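PDB 2FJK: fructose-bisphosphate aldolase from Thermus caldophilus, which belongs to the class II fructose-bisphosphate aldolases, a TIM-barrel enzyme family, and is seen here with 1,3-dihydroxyacetonephosphate bound in its pocket. Local coordinates for residues E147-T153 / F188-R193; E28-A32 / R285-K289; H178-K182 / I228-S232. One frame throughout, in Å; residues are numbered along the deposited sequence.

Contact 1: residues E147-T153 / F188-R193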
loop_
_atom_site.group_PDB
_atom_site.type_symbol
_atom_site.label_atom_id
_atom_site.label_comp_id
_atom_site.label_asym_id
_atom_site.label_seq_id
_atom_site.Cartn_x
_atom_site.Cartn_y
_atom_site.Cartn_z
ATOM N N GLU A 147 -32.832 30.368 -20.674
ATOM C CA GLU A 147 -31.438 29.945 -20.768
ATOM C C GLU A 147 -30.541 31.012 -20.149
ATOM O O GLU A 147 -29.371 31.147 -20.512
ATOM C CB GLU A 147 -31.038 29.691 -22.232
ATOM C CG GLU A 147 -31.268 30.861 -23.185
ATOM C CD GLU A 147 -30.831 30.559 -24.617
ATOM O OE1 GLU A 147 -31.305 29.557 -25.194
ATOM O OE2 GLU A 147 -30.016 31.329 -25.168
ATOM N N LYS A 148 -31.110 31.766 -19.212
ATOM C CA LYS A 148 -30.385 32.824 -18.519
ATOM C C LYS A 148 -30.291 32.484 -17.039
ATOM O O LYS A 148 -29.505 31.633 -16.636
ATOM C CB LYS A 148 -31.100 34.166 -18.690
ATOM C CG LYS A 148 -31.276 34.601 -20.133
ATOM C CD LYS A 148 -32.021 35.921 -20.219
ATOM C CE LYS A 148 -32.353 36.274 -21.660
ATOM N NZ LYS A 148 -33.203 37.496 -21.747
ATOM N N ASP A 149 -31.104 33.150 -16.230
ATOM C CA ASP A 149 -31.096 32.906 -14.796
ATOM C C ASP A 149 -31.770 31.588 -14.448
ATOM O O ASP A 149 -31.339 30.894 -13.526
ATOM C CB ASP A 149 -31.791 34.054 -14.056
ATOM C CG ASP A 149 -31.038 35.365 -14.180
ATOM O OD1 ASP A 149 -29.842 35.395 -13.815
ATOM O OD2 ASP A 149 -31.640 36.361 -14.640
ATOM N N ALA A 150 -32.823 31.243 -15.184
ATOM C CA ALA A 150 -33.546 30.001 -14.931
ATOM C C ALA A 150 -32.557 28.851 -14.840
ATOM O O ALA A 150 -32.337 28.288 -13.770
ATOM C CB ALA A 150 -34.554 29.740 -16.044
ATOM N N LEU A 151 -31.958 28.516 -15.976
ATOM C CA LEU A 151 -30.984 27.439 -16.051
ATOM C C LEU A 151 -29.666 28.029 -16.531
ATOM O O LEU A 151 -29.612 29.192 -16.925
ATOM C CB LEU A 151 -31.457 26.379 -17.048
ATOM C CG LEU A 151 -30.522 25.191 -17.284
ATOM C CD1 LEU A 151 -30.551 24.288 -16.061
ATOM C CD2 LEU A 151 -30.951 24.424 -18.528
ATOM N N LEU A 152 -28.612 27.223 -16.495
ATOM C CA LEU A 152 -27.292 27.643 -16.951
ATOM C C LEU A 152 -26.612 28.667 -16.054
ATOM O O LEU A 152 -27.238 29.598 -15.550
ATOM C CB LEU A 152 -27.375 28.181 -18.381
ATOM C CG LEU A 152 -28.094 27.275 -19.388
ATOM C CD1 LEU A 152 -27.982 27.889 -20.775
ATOM C CD2 LEU A 152 -27.492 25.877 -19.377
ATOM N N THR A 153 -25.308 28.480 -15.880
ATOM C CA THR A 153 -24.479 29.338 -15.047
ATOM C C THR A 153 -24.489 30.807 -15.443
ATOM O O THR A 153 -24.370 31.149 -16.619
ATOM C CB THR A 153 -23.014 28.869 -15.071
ATOM O OG1 THR A 153 -22.956 27.471 -14.766
ATOM C CG2 THR A 153 -22.189 29.644 -14.050
ATOM N N PHE A 188 -27.352 22.617 -28.456
ATOM C CA PHE A 188 -26.793 23.958 -28.333
ATOM C C PHE A 188 -25.876 24.166 -27.137
ATOM O O PHE A 188 -26.219 23.842 -26.005
ATOM C CB PHE A 188 -27.913 24.999 -28.266
ATOM C CG PHE A 188 -27.414 26.408 -28.102
ATOM C CD1 PHE A 188 -26.733 27.043 -29.138
ATOM C CD2 PHE A 188 -27.600 27.090 -26.906
ATOM C CE1 PHE A 188 -26.245 28.338 -28.985
ATOM C CE2 PHE A 188 -27.116 28.385 -26.740
ATOM C CZ PHE A 188 -26.437 29.011 -27.781
ATOM N N ILE A 189 -24.708 24.731 -27.399
ATOM C CA ILE A 189 -23.757 25.023 -26.344
ATOM C C ILE A 189 -23.612 26.536 -26.288
ATOM O O ILE A 189 -23.252 27.166 -27.281
ATOM C CB ILE A 189 -22.380 24.398 -26.630
ATOM C CG1 ILE A 189 -22.536 22.910 -26.950
ATOM C CG2 ILE A 189 -21.461 24.619 -25.442
ATOM C CD1 ILE A 189 -23.308 22.123 -25.922
ATOM N N ASP A 190 -23.903 27.113 -25.129
ATOM C CA ASP A 190 -23.821 28.556 -24.947
ATOM C C ASP A 190 -22.370 29.005 -24.827
ATOM O O ASP A 190 -21.875 29.240 -23.727
ATOM C CB ASP A 190 -24.587 28.964 -23.687
ATOM C CG ASP A 190 -25.053 30.400 -23.733
ATOM O OD1 ASP A 190 -24.236 31.277 -24.083
ATOM O OD2 ASP A 190 -26.235 30.651 -23.411
ATOM N N HIS A 191 -21.692 29.131 -25.961
ATOM C CA HIS A 191 -20.291 29.536 -25.961
ATOM C C HIS A 191 -20.050 30.949 -25.438
ATOM O O HIS A 191 -19.083 31.186 -24.713
ATOM C CB HIS A 191 -19.704 29.380 -27.363
ATOM C CG HIS A 191 -19.509 27.953 -27.775
ATOM N ND1 HIS A 191 -18.705 27.080 -27.071
ATOM C CD2 HIS A 191 -20.000 27.250 -28.823
ATOM C CE1 HIS A 191 -18.707 25.902 -27.670
ATOM N NE2 HIS A 191 -19.484 25.978 -28.737
ATOM N N PRO A 192 -20.924 31.907 -25.792
ATOM C CA PRO A 192 -20.732 33.276 -25.306
ATOM C C PRO A 192 -20.800 33.290 -23.790
ATOM O O PRO A 192 -20.032 33.982 -23.127
ATOM C CB PRO A 192 -21.897 34.035 -25.940
ATOM C CG PRO A 192 -22.117 33.286 -27.213
ATOM C CD PRO A 192 -22.036 31.852 -26.755
ATOM N N ARG A 193 -21.740 32.517 -23.254
ATOM C CA ARG A 193 -21.928 32.410 -21.817
ATOM C C ARG A 193 -20.650 31.873 -21.174
ATOM O O ARG A 193 -20.198 32.372 -20.147
ATOM C CB ARG A 193 -23.088 31.464 -21.519
ATOM C CG ARG A 193 -23.535 31.478 -20.087
ATOM C CD ARG A 193 -24.687 30.526 -19.855
ATOM N NE ARG A 193 -25.500 31.005 -18.746
ATOM C CZ ARG A 193 -26.447 31.927 -18.861
ATOM N NH1 ARG A 193 -26.716 32.460 -20.044
ATOM N NH2 ARG A 193 -27.097 32.341 -17.784
#

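Contact 2: residues E28-A32 / R285-K289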
loop_
_atom_site.group_PDB
_atom_site.type_symbol
_atom_site.label_atom_id
_atom_site.label_comp_id
_atom_site.label_asym_id
_atom_site.label_seq_id
_atom_site.Cartn_x
_atom_site.Cartn_y
_atom_site.Cartn_z
ATOM N N GLU A 28 -10.789 -3.368 -15.360
ATOM C CA GLU A 28 -10.691 -3.154 -16.809
ATOM C C GLU A 28 -10.767 -1.698 -17.263
ATOM O O GLU A 28 -10.002 -1.274 -18.139
ATOM C CB GLU A 28 -11.755 -3.979 -17.540
ATOM C CG GLU A 28 -11.416 -5.480 -17.637
ATOM C CD GLU A 28 -11.900 -6.299 -16.444
ATOM O OE1 GLU A 28 -12.195 -5.706 -15.382
ATOM O OE2 GLU A 28 -11.980 -7.541 -16.570
ATOM N N PHE A 29 -11.688 -0.929 -16.684
ATOM C CA PHE A 29 -11.808 0.475 -17.066
ATOM C C PHE A 29 -10.612 1.273 -16.574
ATOM O O PHE A 29 -10.133 2.166 -17.274
ATOM C CB PHE A 29 -13.078 1.110 -16.506
ATOM C CG PHE A 29 -14.323 0.819 -17.302
ATOM C CD1 PHE A 29 -14.912 -0.437 -17.275
ATOM C CD2 PHE A 29 -14.916 1.814 -18.067
ATOM C CE1 PHE A 29 -16.068 -0.698 -17.989
ATOM C CE2 PHE A 29 -16.076 1.562 -18.789
ATOM C CZ PHE A 29 -16.651 0.305 -18.749
ATOM N N THR A 30 -10.120 0.951 -15.379
ATOM C CA THR A 30 -8.994 1.695 -14.841
ATOM C C THR A 30 -7.727 1.465 -15.650
ATOM O O THR A 30 -6.948 2.391 -15.873
ATOM C CB THR A 30 -8.697 1.337 -13.385
ATOM O OG1 THR A 30 -9.895 1.433 -12.609
ATOM C CG2 THR A 30 -7.674 2.313 -12.825
ATOM N N GLN A 31 -7.524 0.228 -16.089
ATOM C CA GLN A 31 -6.351 -0.113 -16.886
ATOM C C GLN A 31 -6.390 0.602 -18.231
ATOM O O GLN A 31 -5.390 1.194 -18.668
ATOM C CB GLN A 31 -6.300 -1.617 -17.134
ATOM C CG GLN A 31 -6.242 -2.447 -15.870
ATOM C CD GLN A 31 -6.225 -3.930 -16.177
ATOM O OE1 GLN A 31 -7.129 -4.450 -16.831
ATOM N NE2 GLN A 31 -5.194 -4.616 -15.714
ATOM N N ALA A 32 -7.545 0.523 -18.892
ATOM C CA ALA A 32 -7.723 1.153 -20.201
ATOM C C ALA A 32 -7.437 2.650 -20.130
ATOM O O ALA A 32 -6.691 3.196 -20.952
ATOM C CB ALA A 32 -9.141 0.916 -20.715
ATOM N N ARG A 285 -12.383 -3.845 -22.927
ATOM C CA ARG A 285 -11.438 -2.932 -22.276
ATOM C C ARG A 285 -10.590 -2.235 -23.327
ATOM O O ARG A 285 -10.247 -1.066 -23.187
ATOM C CB ARG A 285 -10.522 -3.698 -21.314
ATOM C CG ARG A 285 -9.264 -2.938 -20.871
ATOM C CD ARG A 285 -8.323 -3.840 -20.054
ATOM N NE ARG A 285 -7.891 -5.008 -20.825
ATOM C CZ ARG A 285 -7.330 -6.099 -20.302
ATOM N NH1 ARG A 285 -7.118 -6.187 -19.000
ATOM N NH2 ARG A 285 -6.995 -7.115 -21.083
ATOM N N GLU A 286 -10.240 -2.970 -24.376
ATOM C CA GLU A 286 -9.433 -2.419 -25.455
ATOM C C GLU A 286 -10.204 -1.318 -26.193
ATOM O O GLU A 286 -9.628 -0.294 -26.558
ATOM C CB GLU A 286 -9.028 -3.532 -26.427
ATOM C CG GLU A 286 -8.259 -3.046 -27.644
ATOM C CD GLU A 286 -6.933 -2.423 -27.279
ATOM O OE1 GLU A 286 -6.368 -1.701 -28.121
ATOM O OE2 GLU A 286 -6.456 -2.660 -26.151
ATOM N N ALA A 287 -11.504 -1.518 -26.407
ATOM C CA ALA A 287 -12.288 -0.497 -27.091
ATOM C C ALA A 287 -12.390 0.754 -26.232
ATOM O O ALA A 287 -12.471 1.865 -26.756
ATOM C CB ALA A 287 -13.688 -1.008 -27.426
ATOM N N VAL A 288 -12.388 0.581 -24.913
ATOM C CA VAL A 288 -12.474 1.735 -24.030
ATOM C C VAL A 288 -11.183 2.530 -24.112
ATOM O O VAL A 288 -11.193 3.762 -24.150
ATOM C CB VAL A 288 -12.706 1.321 -22.564
ATOM C CG1 VAL A 288 -12.497 2.526 -21.651
ATOM C CG2 VAL A 288 -14.128 0.778 -22.393
ATOM N N LYS A 289 -10.069 1.810 -24.130
ATOM C CA LYS A 289 -8.756 2.437 -24.208
ATOM C C LYS A 289 -8.666 3.287 -25.470
ATOM O O LYS A 289 -8.173 4.415 -25.432
ATOM C CB LYS A 289 -7.671 1.361 -24.226
ATOM C CG LYS A 289 -6.258 1.866 -24.318
ATOM C CD LYS A 289 -5.303 0.677 -24.311
ATOM C CE LYS A 289 -3.879 1.083 -24.662
ATOM N NZ LYS A 289 -2.964 -0.084 -24.531
#

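Contact 3: residues H178-K182 / I228-S232. With 13P (1,3-dihydroxyacetonephosphate), chain E.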
loop_
_atom_site.group_PDB
_atom_site.type_symbol
_atom_site.label_atom_id
_atom_site.label_comp_id
_atom_site.label_asym_id
_atom_site.label_seq_id
_atom_site.Cartn_x
_atom_site.Cartn_y
_atom_site.Cartn_z
ATOM N N HIS A 178 -25.910 14.757 -18.943
ATOM C CA HIS A 178 -25.497 13.345 -18.946
ATOM C C HIS A 178 -26.364 12.431 -19.814
ATOM O O HIS A 178 -27.484 12.783 -20.193
ATOM C CB HIS A 178 -25.501 12.771 -17.520
ATOM C CG HIS A 178 -24.635 13.513 -16.551
ATOM N ND1 HIS A 178 -23.288 13.722 -16.758
ATOM C CD2 HIS A 178 -24.925 14.085 -15.358
ATOM C CE1 HIS A 178 -22.788 14.395 -15.735
ATOM N NE2 HIS A 178 -23.759 14.627 -14.873
ATOM N N GLY A 179 -25.838 11.249 -20.117
ATOM C CA GLY A 179 -26.596 10.295 -20.904
ATOM C C GLY A 179 -26.385 10.343 -22.398
ATOM O O GLY A 179 -25.669 11.197 -22.912
ATOM N N ALA A 180 -27.023 9.416 -23.102
ATOM C CA ALA A 180 -26.886 9.334 -24.551
ATOM C C ALA A 180 -27.883 10.198 -25.339
ATOM O O ALA A 180 -27.902 10.152 -26.567
ATOM C CB ALA A 180 -27.008 7.885 -24.986
ATOM N N TYR A 181 -28.705 10.982 -24.650
ATOM C CA TYR A 181 -29.684 11.822 -25.347
ATOM C C TYR A 181 -29.525 13.277 -24.954
ATOM O O TYR A 181 -30.348 13.828 -24.223
ATOM C CB TYR A 181 -31.107 11.342 -25.036
ATOM C CG TYR A 181 -31.297 9.871 -25.317
ATOM C CD1 TYR A 181 -31.350 8.937 -24.277
ATOM C CD2 TYR A 181 -31.391 9.405 -26.629
ATOM C CE1 TYR A 181 -31.494 7.570 -24.544
ATOM C CE2 TYR A 181 -31.531 8.057 -26.905
ATOM C CZ TYR A 181 -31.580 7.145 -25.862
ATOM O OH TYR A 181 -31.697 5.809 -26.154
ATOM N N LYS A 182 -28.469 13.897 -25.467
ATOM C CA LYS A 182 -28.158 15.284 -25.150
ATOM C C LYS A 182 -28.936 16.356 -25.913
ATOM O O LYS A 182 -28.744 17.543 -25.666
ATOM C CB LYS A 182 -26.647 15.504 -25.315
ATOM C CG LYS A 182 -25.812 14.486 -24.535
ATOM C CD LYS A 182 -24.325 14.806 -24.563
ATOM C CE LYS A 182 -23.521 13.723 -23.869
ATOM N NZ LYS A 182 -24.019 13.462 -22.484
ATOM N N ILE A 228 -31.171 1.295 -28.754
ATOM C CA ILE A 228 -30.780 2.609 -28.267
ATOM C C ILE A 228 -31.530 3.582 -29.183
ATOM O O ILE A 228 -31.763 3.279 -30.353
ATOM C CB ILE A 228 -29.253 2.836 -28.389
ATOM C CG1 ILE A 228 -28.871 4.144 -27.690
ATOM C CG2 ILE A 228 -28.840 2.880 -29.859
ATOM C CD1 ILE A 228 -27.381 4.409 -27.631
ATOM N N GLY A 229 -31.915 4.739 -28.664
ATOM C CA GLY A 229 -32.659 5.680 -29.486
ATOM C C GLY A 229 -31.828 6.619 -30.338
ATOM O O GLY A 229 -30.759 6.254 -30.840
ATOM N N GLU A 230 -32.334 7.834 -30.523
ATOM C CA GLU A 230 -31.623 8.832 -31.300
ATOM C C GLU A 230 -30.504 9.389 -30.434
ATOM O O GLU A 230 -30.569 10.526 -29.972
ATOM C CB GLU A 230 -32.551 9.975 -31.708
ATOM C CG GLU A 230 -33.676 9.592 -32.633
ATOM C CD GLU A 230 -34.315 10.810 -33.268
ATOM O OE1 GLU A 230 -33.624 11.492 -34.060
ATOM O OE2 GLU A 230 -35.498 11.088 -32.972
ATOM N N ALA A 231 -29.487 8.571 -30.199
ATOM C CA ALA A 231 -28.360 8.994 -29.392
ATOM C C ALA A 231 -27.804 10.260 -30.010
ATOM O O ALA A 231 -27.665 10.356 -31.229
ATOM C CB ALA A 231 -27.297 7.911 -29.366
ATOM N N SER A 232 -27.500 11.235 -29.167
ATOM C CA SER A 232 -26.960 12.505 -29.624
ATOM C C SER A 232 -26.007 13.018 -28.550
ATOM O O SER A 232 -26.394 13.183 -27.398
ATOM C CB SER A 232 -28.106 13.502 -29.854
ATOM O OG SER A 232 -27.622 14.758 -30.300
HETATM P P 13P E . -21.662 11.579 -19.806
HETATM O O1P 13P E . -22.929 10.639 -19.517
HETATM O O2P 13P E . -22.104 12.589 -20.943
HETATM O O3P 13P E . -20.479 10.702 -20.316
HETATM O O1 13P E . -21.269 12.330 -18.442
HETATM C C1 13P E . -19.893 12.607 -18.185
HETATM C C2 13P E . -19.888 13.544 -17.003
HETATM O O2 13P E . -20.581 14.557 -17.037
HETATM C C3 13P E . -19.034 13.246 -15.772
HETATM O O3 13P E . -19.286 14.204 -14.749
#

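Contact 1: residues E147-T153 / F188-R193
The guanidinium of R193 carries this contact: L152 CB, 3.4 Å from R193 NE, and the carbonyl oxygen of E147 lie over the same face of it, while T153 O sits at its edge, near its plane. The F188 ring has D190 N of its own segment over one face, 3.8 Å above the plane and displaced from the ring centre. Both segments lie in strand-to-helix connections of the TIM barrel, 147-153 between strand 128-133 and helix 155-164, and 188-193 between strand 171-172 and helix 191-200. D190 is the N-cap of helix 191-200 and the centre of an inverse gamma turn. Its OD1 accepts from R193 N, but this capping bond is doubtful, because OD1 crowds R193 CB as modelled.

R193 has CG anti to its own backbone N (chi1 -169°) and an extended chain out to NE, which carries the guanidinium across to the 147-153 backbone. The carbonyls of E147 and K148 also gather round the group without hydrogen-bonding to it; E147 O, 3.0 Å from R193 NH1, stands over the face, off the N-H directions. A long salt bridge of 3.9 Å joins R193 NH1 to D190 OD2. E147 OE2 lies 4.2 Å from D190 OD2, two carboxylates near each other, the position of E147 being uncertain. T153 is tied into the barrel through OG1, which bonds to L133 O and A173 N. The hydrogen bond from R193 NE to T153 O is modelled at 2.4 Å with an N-H...O angle of 130°, so its exact length is doubtful.

Contact 2: residues E28-A32 / R285-K289
A32 and V288 meet where helix 27-38 of the TIM barrel packs on the C-terminal helix 277-299. The axes of the two short segments approach to 8.5 Å and cross at -38°, with N-to-C directions roughly alike. A32 CA comes within 4.3 Å of K289 CA.

Apolar contacts make up the middle. A32 CB lies 3.8 Å from V288 CG1, and the other branch, V288 CG2, reaches over one face of the F29 ring, 4.2 Å from CE2. Helix 254-270 adds to this cluster through L256 and F260.

Aliphatic stems of charged residues flank this. E28 CB and R285 CB touch at 4.0 Å, with their side chains crossing at about a right angle, and K289 CB packs against A32 CB. The charged ends turn elsewhere: E28 OE2 bonds to Y55 and N26 of the second subunit, and K289 NZ forms salt bridges with E39 and E35.

The polar link is R285, bent at chi3 (60°), which makes a cation-pi contact with Y55 of the second subunit and donates from NH1 to its backbone O. NH1 also donates to Q31 OE1 at 2.8 Å; the oxygen lies in the guanidinium plane, while the donor is tilted 33° from the amide carbonyl plane.

Contact 3: residues H178-K182 / I228-S232
A180 and K182 hold S232 through two backbone hydrogen bonds, S232 N to A180 O at 2.8 Å and K182 N to S232 O at 2.9 Å, which form a single beta bridge between Y181 and S232 in two otherwise irregular loops. A231 CA adds a CH...O contact to the same A180 carbonyl.

Y181 supplies the main side-chain contact. Its CB starts away from the other loop, yet CG stands anti to the carbonyl carbon (chi1 -53°) and the ring swings back alongside residues 229-231. G229 N donates to Y181 OH at 2.7 Å with an N-H...O angle of 160°, G229 N lying in the ring plane, and E230 O lies at the ring edge. I228 CG1 packs 3.6 Å from that hydroxyl. S232 OG is taken up by the carbonyls of G183 and G185.

On the pocket side, K182 bends at chi4 so that NZ reaches O2P of 1,3-dihydroxyacetonephosphate at 2.6 Å. The same NZ donates to G179 O, in the carbonyl plane, and to S177 O. G179 N gives a nearly straight bond of 3.0 Å to O1P, and H178 ND1 donates to the ligand O1.

One loop thus meets the phosphate through a backbone amide and a lysine. S232 O of the partner loop holds the K182 backbone, while the carbonyls of G179 and S177 in its own loop orient NZ, consistent with a second-shell role for the partner loop.

All three contacts are partly buried and lie 16 to 19 Å from the chain's centre. Contact 2 is the most buried, with four of seven touching residues buried and none exposed; contact 3 is the most exposed, with three of eight. Contact 2, between two helices, is the most apolar at its middle and involves the second subunit, whereas no other chain touches contact 1. Contact 1 is dominated by one arginine among backbone carbonyls, while contact 3 rests on backbone bonds between loops and touches the ligand directly. Contacts 1 and 3 alternate along the chain and come within about 6 Å at their nearest atoms; contacts 1 and 2 lie on opposite sides of the chain's centre.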